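Local coordinates for protein homocitrate synthase (PDB 6KTQ) that catalyses the aldol-type condensation of acetyl-CoA with 2-oxoglutarate to homocitrate, the first step of lysine biosynthesis by the alpha-aminoadipate pathway, at residues Met70-His75 against Lys163-Ala168; Ala121-Ile126 against Gly190-Ser195. All coordinates share one frame; numbering follows the deposited sequence.

Contact 1 of 2, residues Met70-His75 against Lys163-Ala168; sequences MIEAGH and KVRFTA. With AKG (2-oxoglutaric acid), chain D.
Glu72 and Arg165 meet inside the barrel in a salt bridge that draws both terminal guanidinium nitrogens onto a single carboxylate oxygen. Arg165 NH2 lies 2.6 Å from Glu72 OE2, on its syn side but tilted out of the carboxylate plane, and Arg165 NH1 approaches the same OE2 at 2.8 Å. The carboxylate plane is turned 43° from the guanidinium. With CG anti to the backbone N (chi1 177°) and a bend at chi3, Arg165 also directs NE to Thr167 OG1 at 3.2 Å, which helps fix the rotation of the guanidinium. Thr167 OG1 donates in turn to O4 of 2-oxoglutarate (2.8 Å), an oxygen that also takes a weak bond from Arg165 NH2. A leucine in place of Arg165 would probably leave Glu72 OE2 without its ionic mate and let the substrate carboxylate shift. Away from this tight polar knot the segments diverge: Met70 SD stays 5.6 Å from Arg165 NH1, and Lys163, at the exposed end, stays farther off. The two are non-adjacent parallel strands of the TIM barrel, 70-74 and 163-169, separated by 101-106 and 123-129; Arg41 and Ser38 hold Glu72 OE1, and strand 193-198 flanks Arg165.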
loop_
_atom_site.group_PDB
_atom_site.type_symbol
_atom_site.label_atom_id
_atom_site.label_comp_id
_atom_site.label_asym_id
_atom_site.label_seq_id
_atom_site.Cartn_x
_atom_site.Cartn_y
_atom_site.Cartn_z
ATOM N N MET A 70 7.051 15.028 -18.942
ATOM C CA MET A 70 6.213 16.107 -19.429
ATOM C C MET A 70 6.859 17.466 -19.194
ATOM O O MET A 70 7.426 17.702 -18.131
ATOM C CB MET A 70 4.851 16.079 -18.728
ATOM C CG MET A 70 3.998 14.843 -18.964
ATOM S SD MET A 70 2.479 14.981 -18.023
ATOM C CE MET A 70 1.841 13.313 -18.194
ATOM N N ILE A 71 6.769 18.338 -20.201
ATOM C CA ILE A 71 7.164 19.723 -20.066
ATOM C C ILE A 71 5.945 20.627 -20.182
ATOM O O ILE A 71 5.290 20.664 -21.219
ATOM C CB ILE A 71 8.164 20.137 -21.142
ATOM C CG1 ILE A 71 9.462 19.335 -21.015
ATOM C CG2 ILE A 71 8.433 21.643 -21.052
ATOM C CD1 ILE A 71 10.335 19.416 -22.256
ATOM N N GLU A 72 5.641 21.345 -19.108
ATOM C CA GLU A 72 4.668 22.434 -19.129
ATOM C C GLU A 72 5.397 23.704 -19.666
ATOM O O GLU A 72 6.193 24.368 -18.968
ATOM C CB GLU A 72 4.076 22.626 -17.733
ATOM C CG GLU A 72 2.621 23.013 -17.723
ATOM C CD GLU A 72 1.992 22.877 -16.358
ATOM O OE1 GLU A 72 2.218 23.759 -15.494
ATOM O OE2 GLU A 72 1.260 21.903 -16.147
ATOM N N ALA A 73 5.136 24.008 -20.922
ATOM C CA ALA A 73 5.905 24.995 -21.678
ATOM C C ALA A 73 5.418 26.441 -21.504
ATOM O O ALA A 73 6.094 27.394 -21.943
ATOM C CB ALA A 73 5.870 24.617 -23.156
ATOM N N GLY A 74 4.239 26.599 -20.905
ATOM C CA GLY A 74 3.695 27.904 -20.588
ATOM C C GLY A 74 2.211 27.995 -20.810
ATOM O O GLY A 74 1.556 27.029 -21.236
ATOM N N HIS A 75 1.690 29.182 -20.516
ATOM C CA HIS A 75 0.293 29.550 -20.681
ATOM C C HIS A 75 0.224 30.542 -21.852
ATOM O O HIS A 75 0.532 31.737 -21.681
ATOM C CB HIS A 75 -0.165 30.227 -19.414
ATOM C CG HIS A 75 -1.593 30.635 -19.428
ATOM N ND1 HIS A 75 -2.197 31.221 -18.338
ATOM C CD2 HIS A 75 -2.536 30.566 -20.400
ATOM C CE1 HIS A 75 -3.457 31.489 -18.639
ATOM N NE2 HIS A 75 -3.684 31.109 -19.885
ATOM N N LYS A 163 -5.641 15.770 -25.445
ATOM C CA LYS A 163 -5.744 15.294 -24.063
ATOM C C LYS A 163 -5.900 16.454 -23.096
ATOM O O LYS A 163 -5.294 17.511 -23.285
ATOM C CB LYS A 163 -4.539 14.437 -23.701
ATOM C CG LYS A 163 -4.586 13.082 -24.399
ATOM C CD LYS A 163 -3.485 12.123 -23.956
ATOM C CE LYS A 163 -2.226 12.225 -24.811
ATOM N NZ LYS A 163 -1.454 13.483 -24.586
ATOM N N VAL A 164 -6.738 16.264 -22.076
ATOM C CA VAL A 164 -7.023 17.315 -21.128
ATOM C C VAL A 164 -6.720 16.936 -19.680
ATOM O O VAL A 164 -7.214 15.937 -19.141
ATOM C CB VAL A 164 -8.475 17.773 -21.241
ATOM C CG1 VAL A 164 -8.757 18.918 -20.272
ATOM C CG2 VAL A 164 -8.760 18.207 -22.666
ATOM N N ARG A 165 -5.885 17.752 -19.043
ATOM C CA ARG A 165 -5.758 17.705 -17.597
ATOM C C ARG A 165 -6.602 18.806 -16.978
ATOM O O ARG A 165 -6.711 19.887 -17.533
ATOM C CB ARG A 165 -4.288 17.841 -17.182
ATOM C CG ARG A 165 -4.117 17.879 -15.680
ATOM C CD ARG A 165 -2.657 18.112 -15.334
ATOM N NE ARG A 165 -2.355 19.507 -15.049
ATOM C CZ ARG A 165 -1.207 20.117 -15.340
ATOM N NH1 ARG A 165 -0.242 19.488 -15.990
ATOM N NH2 ARG A 165 -1.044 21.389 -15.000
ATOM N N PHE A 166 -7.196 18.538 -15.826
ATOM C CA PHE A 166 -7.824 19.563 -15.046
ATOM C C PHE A 166 -6.990 19.757 -13.803
ATOM O O PHE A 166 -6.659 18.792 -13.143
ATOM C CB PHE A 166 -9.253 19.197 -14.633
ATOM C CG PHE A 166 -9.850 20.189 -13.697
ATOM C CD1 PHE A 166 -10.236 21.434 -14.167
ATOM C CD2 PHE A 166 -9.941 19.921 -12.327
ATOM C CE1 PHE A 166 -10.730 22.383 -13.311
ATOM C CE2 PHE A 166 -10.449 20.866 -11.465
ATOM C CZ PHE A 166 -10.845 22.099 -11.952
ATOM N N THR A 167 -6.668 21.007 -13.480
ATOM C CA THR A 167 -5.974 21.319 -12.243
ATOM C C THR A 167 -6.949 21.865 -11.239
ATOM O O THR A 167 -7.608 22.875 -11.497
ATOM C CB THR A 167 -4.849 22.339 -12.473
ATOM O OG1 THR A 167 -3.826 21.727 -13.239
ATOM C CG2 THR A 167 -4.260 22.793 -11.158
ATOM N N ALA A 168 -7.053 21.190 -10.104
ATOM C CA ALA A 168 -7.864 21.631 -9.022
ATOM C C ALA A 168 -7.010 22.518 -8.131
ATOM O O ALA A 168 -6.246 22.043 -7.289
ATOM C CB ALA A 168 -8.419 20.451 -8.239
HETATM C C1 AKG D . -1.339 26.231 -8.387
HETATM O O1 AKG D . -0.545 26.199 -7.428
HETATM O O2 AKG D . -2.572 26.292 -8.176
HETATM C C2 AKG D . -0.798 26.205 -9.762
HETATM O O5 AKG D . 0.212 26.863 -10.049
HETATM C C3 AKG D . -1.464 25.322 -10.813
HETATM C C4 AKG D . -0.793 23.949 -10.714
HETATM C C5 AKG D . -1.153 22.926 -11.783
HETATM O O3 AKG D . -1.097 21.709 -11.433
HETATM O O4 AKG D . -1.505 23.308 -12.944
#

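Contact 2 of 2, residues Ala121-Ile126 against Gly190-Ser195; sequences ADRIAI and GADRVS. With AKG (2-oxoglutaric acid), chain D.
Arg123 reaches across to Asp192 and Arg193, carrying the whole protein contact between the two segments. Ahead of it, Asp122 turns to other partners, its OD2 bound to Lys93 and to the backbone N of Ile102. Arg123 sets CG anti to its own N (chi1 174°), runs extended and then bends at chi3, bringing its guanidinium end-on to the Asp192 carboxylate. Each terminal nitrogen takes one oxygen: Arg123 NH1 bonds to Asp192 OD1 at 2.7 Å, and Arg123 NH2 to Asp192 OD2 at 3.0 Å in a nearly straight bond (171°) that uses the syn lone pair. The two flat groups are nearly coplanar, 26° apart, so the pair forms a bidentate salt bridge; Glu101 takes the remaining NE. Over one face of the Arg123 guanidinium lies the aliphatic chain of Arg193, with CD 3.6 Å above the centre and CG 3.5 Å from Arg123 NH1. The guanidinium groups stand almost perpendicular, and that of Arg193 is carried off to Glu223 and Asp225, which probably eases the meeting of like charges. Farther along, Ile124 pairs by its backbone with Lys163 and Arg165, and Ala125 packs on Arg165. On the other segment, Ser195 OG donates to O3 of 2-oxoglutarate at 2.7 Å. Gly190 closes helix 176-189 in a Schellman motif, and the chain then enters strand 193-198. In the parallel barrel that strand and 123-129 lie on either side of 163-169, so the arginine and aspartate pair across an intervening strand.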
loop_
_atom_site.group_PDB
_atom_site.type_symbol
_atom_site.label_atom_id
_atom_site.label_comp_id
_atom_site.label_asym_id
_atom_site.label_seq_id
_atom_site.Cartn_x
_atom_site.Cartn_y
_atom_site.Cartn_z
ATOM N N ALA A 121 -0.596 21.706 -28.884
ATOM C CA ALA A 121 -0.008 21.080 -27.707
ATOM C C ALA A 121 -0.486 19.633 -27.581
ATOM O O ALA A 121 -1.594 19.297 -28.004
ATOM C CB ALA A 121 -0.380 21.845 -26.466
ATOM N N ASP A 122 0.344 18.799 -26.965
ATOM C CA ASP A 122 -0.025 17.420 -26.668
ATOM C C ASP A 122 -1.125 17.352 -25.639
ATOM O O ASP A 122 -1.970 16.463 -25.697
ATOM C CB ASP A 122 1.182 16.617 -26.177
ATOM C CG ASP A 122 2.277 16.537 -27.203
ATOM O OD1 ASP A 122 1.934 16.422 -28.395
ATOM O OD2 ASP A 122 3.483 16.563 -26.834
ATOM N N ARG A 123 -1.135 18.305 -24.712
ATOM C CA ARG A 123 -2.078 18.305 -23.610
ATOM C C ARG A 123 -2.393 19.723 -23.218
ATOM O O ARG A 123 -1.501 20.591 -23.255
ATOM C CB ARG A 123 -1.501 17.560 -22.397
ATOM C CG ARG A 123 -2.375 17.655 -21.148
ATOM C CD ARG A 123 -1.856 16.802 -19.989
ATOM N NE ARG A 123 -1.794 15.387 -20.356
ATOM C CZ ARG A 123 -2.806 14.530 -20.272
ATOM N NH1 ARG A 123 -3.976 14.874 -19.773
ATOM N NH2 ARG A 123 -2.609 13.293 -20.655
ATOM N N ILE A 124 -3.646 19.948 -22.835
ATOM C CA ILE A 124 -4.118 21.248 -22.360
ATOM C C ILE A 124 -4.498 21.077 -20.898
ATOM O O ILE A 124 -5.275 20.201 -20.563
ATOM C CB ILE A 124 -5.314 21.779 -23.206
ATOM C CG1 ILE A 124 -4.835 22.157 -24.627
ATOM C CG2 ILE A 124 -5.977 22.970 -22.532
ATOM C CD1 ILE A 124 -5.936 22.568 -25.597
ATOM N N ALA A 125 -3.905 21.890 -20.024
ATOM C CA ALA A 125 -4.181 21.850 -18.586
ATOM C C ALA A 125 -5.045 23.008 -18.194
ATOM O O ALA A 125 -4.572 24.151 -18.132
ATOM C CB ALA A 125 -2.887 21.881 -17.787
ATOM N N ILE A 126 -6.316 22.727 -17.939
ATOM C CA ILE A 126 -7.254 23.756 -17.530
ATOM C C ILE A 126 -7.278 23.792 -16.031
ATOM O O ILE A 126 -7.473 22.756 -15.384
ATOM C CB ILE A 126 -8.680 23.496 -18.047
ATOM C CG1 ILE A 126 -8.713 23.545 -19.583
ATOM C CG2 ILE A 126 -9.622 24.525 -17.464
ATOM C CD1 ILE A 126 -10.006 23.027 -20.183
ATOM N N GLY A 190 -14.281 14.427 -19.904
ATOM C CA GLY A 190 -13.232 13.919 -20.786
ATOM C C GLY A 190 -11.782 14.104 -20.323
ATOM O O GLY A 190 -10.866 13.784 -21.056
ATOM N N ALA A 191 -11.559 14.629 -19.122
ATOM C CA ALA A 191 -10.177 14.810 -18.628
ATOM C C ALA A 191 -9.629 13.440 -18.256
ATOM O O ALA A 191 -10.338 12.677 -17.616
ATOM C CB ALA A 191 -10.172 15.711 -17.403
ATOM N N ASP A 192 -8.395 13.124 -18.652
ATOM C CA ASP A 192 -7.781 11.871 -18.246
ATOM C C ASP A 192 -6.779 12.003 -17.099
ATOM O O ASP A 192 -6.323 10.979 -16.582
ATOM C CB ASP A 192 -7.105 11.180 -19.423
ATOM C CG ASP A 192 -5.946 11.974 -19.972
ATOM O OD1 ASP A 192 -6.099 13.188 -20.186
ATOM O OD2 ASP A 192 -4.885 11.390 -20.187
ATOM N N ARG A 193 -6.392 13.240 -16.750
ATOM C CA ARG A 193 -5.483 13.513 -15.625
ATOM C C ARG A 193 -6.076 14.632 -14.788
ATOM O O ARG A 193 -6.757 15.530 -15.314
ATOM C CB ARG A 193 -4.069 13.923 -16.113
ATOM C CG ARG A 193 -3.312 12.920 -16.973
ATOM C CD ARG A 193 -1.815 13.247 -17.006
ATOM N NE ARG A 193 -1.319 13.011 -15.660
ATOM C CZ ARG A 193 -0.928 11.835 -15.192
ATOM N NH1 ARG A 193 -0.807 10.782 -15.991
ATOM N NH2 ARG A 193 -0.627 11.722 -13.920
ATOM N N VAL A 194 -5.865 14.563 -13.478
ATOM C CA VAL A 194 -6.220 15.646 -12.582
ATOM C C VAL A 194 -4.987 15.982 -11.748
ATOM O O VAL A 194 -4.383 15.088 -11.155
ATOM C CB VAL A 194 -7.375 15.302 -11.653
ATOM C CG1 VAL A 194 -7.554 16.368 -10.592
ATOM C CG2 VAL A 194 -8.679 15.150 -12.442
ATOM N N SER A 195 -4.637 17.268 -11.691
ATOM C CA SER A 195 -3.598 17.731 -10.769
ATOM C C SER A 195 -4.227 18.258 -9.512
ATOM O O SER A 195 -5.128 19.148 -9.534
ATOM C CB SER A 195 -2.707 18.830 -11.384
ATOM O OG SER A 195 -1.829 19.379 -10.379
HETATM C C1 AKG D . -1.339 26.231 -8.387
HETATM O O1 AKG D . -0.545 26.199 -7.428
HETATM O O2 AKG D . -2.572 26.292 -8.176
HETATM C C2 AKG D . -0.798 26.205 -9.762
HETATM O O5 AKG D . 0.212 26.863 -10.049
HETATM C C3 AKG D . -1.464 25.322 -10.813
HETATM C C4 AKG D . -0.793 23.949 -10.714
HETATM C C5 AKG D . -1.153 22.926 -11.783
HETATM O O3 AKG D . -1.097 21.709 -11.433
HETATM O O4 AKG D . -1.505 23.308 -12.944
#

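Both contacts are buried and join non-adjacent strands of one parallel barrel, with 163-169 running between the two strands of contact 2. Probable backbone hydrogen bonds join them: Thr167 N lies 2.7 Å from Ile126 O, and Ala168 N 2.9 Å from Ser195 O. Their chemistry differs with depth. In contact 1 the ion pair stands beside 2-oxoglutarate and shares its arginine with the substrate; in contact 2 the ion pair lies toward the N-terminal ends of the strands, where Asp192 is partly exposed, and Ser195 alone carries that contact to the ligand. Between them Thr167 and Ser195 take both oxygens of one substrate carboxylate.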